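Local coordinates for protein aprataxin and PNK-like factor (Homo sapiens, PDB 5W7W) that acts as a histone chaperone in DNA strand-break repair and, through the FHA-like domain described here, interacts with XRCC1 and XRCC4, at residues V19-G24 with A46-A51. Sequence-based numbering, arbitrary orientation.
Sequences VALAPG and AILEVA
G24 and V50 face each other as an antiparallel hydrogen-bonded pair, their CA atoms 5.0 Å apart, and exchange two backbone bonds. G24 N gives its hydrogen to V50 O at 2.9 Å; V50 N answers to G24 O at the same 2.9 Å. G24 O also receives a weaker CA-H...O contact from E49, whose CA lies 3.2 Å away. G24 has a positive phi of 91°, a backbone conformation that glycine readily adopts, where the chain enters strand 24-28.

How one chain can serve both layers of a beta sandwich is well illustrated here. In this FHA domain, strand 19-21 forms an edge of the six-stranded sheet, whereas G24 begins the edge strand of the four-stranded one, beside strand 46-51; A22 and P23 carry the chain across between them.

V50 fills the corner of this crossing. Its CB and CG2 both rest against A22 O, each at 3.6 Å; with CG1 anti to the backbone N (chi1 174°), CG2 lies beside that N and also meets L21 CB. Deeper between the sheets, the side chains of L21 and L48 cross at about a right angle: both methyls of L21 bear on the single methyl CD1 of L48, with CD1 to CD1 at 3.9 Å. L10 of strand 8-12 touches both leucines, and L55 of strand 54-59 packs on L21 and V50. The side chain of E49 sets out away from 19-24, yet its CG comes within 3.7 Å of G24 O, and the bend at chi2 then leads to OE1, which forms a salt bridge with R56 NE.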
# COMPACT_ATOMS: atom_id res chain seq x y z
N VAL A 19 7.88 -6.59 -1.28
CA VAL A 19 8.58 -5.32 -1.12
C VAL A 19 8.59 -4.98 0.37
O VAL A 19 7.53 -4.82 0.98
CB VAL A 19 7.93 -4.21 -1.95
CG1 VAL A 19 8.65 -2.86 -1.71
CG2 VAL A 19 7.93 -4.60 -3.44
N ALA A 20 9.76 -4.84 0.95
CA ALA A 20 9.86 -4.52 2.36
C ALA A 20 9.74 -3.02 2.59
O ALA A 20 10.16 -2.20 1.77
CB ALA A 20 11.19 -5.01 2.93
N LEU A 21 9.13 -2.67 3.72
CA LEU A 21 8.98 -1.28 4.13
C LEU A 21 9.87 -0.97 5.33
O LEU A 21 9.99 -1.77 6.26
CB LEU A 21 7.54 -1.00 4.53
CG LEU A 21 6.51 -1.22 3.43
CD1 LEU A 21 5.13 -1.03 4.02
CD2 LEU A 21 6.73 -0.28 2.28
N ALA A 22 10.44 0.22 5.32
CA ALA A 22 11.22 0.72 6.44
C ALA A 22 10.34 1.48 7.42
O ALA A 22 9.21 1.85 7.08
CB ALA A 22 12.31 1.66 5.93
N PRO A 23 10.81 1.74 8.63
CA PRO A 23 10.04 2.59 9.55
C PRO A 23 9.86 3.98 8.98
O PRO A 23 10.68 4.48 8.20
CB PRO A 23 10.91 2.62 10.82
CG PRO A 23 11.77 1.39 10.72
CD PRO A 23 12.06 1.26 9.25
N GLY A 24 8.78 4.63 9.39
CA GLY A 24 8.50 5.99 8.98
C GLY A 24 7.65 6.03 7.73
O GLY A 24 6.94 5.07 7.40
N ALA A 46 0.30 7.81 -2.76
CA ALA A 46 -0.08 7.58 -1.37
C ALA A 46 1.16 7.64 -0.51
O ALA A 46 2.28 7.56 -1.01
CB ALA A 46 -0.80 6.23 -1.22
N ILE A 47 0.94 7.79 0.79
CA ILE A 47 2.00 7.66 1.79
C ILE A 47 1.68 6.45 2.65
O ILE A 47 0.57 6.32 3.16
CB ILE A 47 2.09 8.92 2.67
CG1 ILE A 47 2.28 10.17 1.80
CG2 ILE A 47 3.24 8.78 3.68
CD1 ILE A 47 2.41 11.45 2.55
N LEU A 48 2.66 5.56 2.81
CA LEU A 48 2.59 4.50 3.80
C LEU A 48 3.42 4.93 4.99
O LEU A 48 4.50 5.50 4.82
CB LEU A 48 3.16 3.20 3.27
CG LEU A 48 2.40 2.59 2.11
CD1 LEU A 48 3.09 1.34 1.62
CD2 LEU A 48 1.00 2.27 2.49
N GLU A 49 2.93 4.67 6.20
CA GLU A 49 3.72 4.94 7.39
C GLU A 49 3.74 3.72 8.29
O GLU A 49 2.69 3.18 8.64
CB GLU A 49 3.16 6.11 8.19
CG GLU A 49 4.11 6.54 9.30
CD GLU A 49 3.41 7.05 10.52
OE1 GLU A 49 2.53 6.34 11.06
OE2 GLU A 49 3.77 8.16 10.96
N VAL A 50 4.95 3.32 8.69
CA VAL A 50 5.20 2.28 9.68
C VAL A 50 5.60 2.98 10.98
O VAL A 50 6.60 3.72 11.01
CB VAL A 50 6.31 1.34 9.21
CG1 VAL A 50 6.67 0.35 10.30
CG2 VAL A 50 5.88 0.62 7.92
N ALA A 51 4.85 2.73 12.04
CA ALA A 51 5.14 3.32 13.34
C ALA A 51 4.42 2.52 14.41
O ALA A 51 3.27 2.12 14.23
CB ALA A 51 4.66 4.77 13.42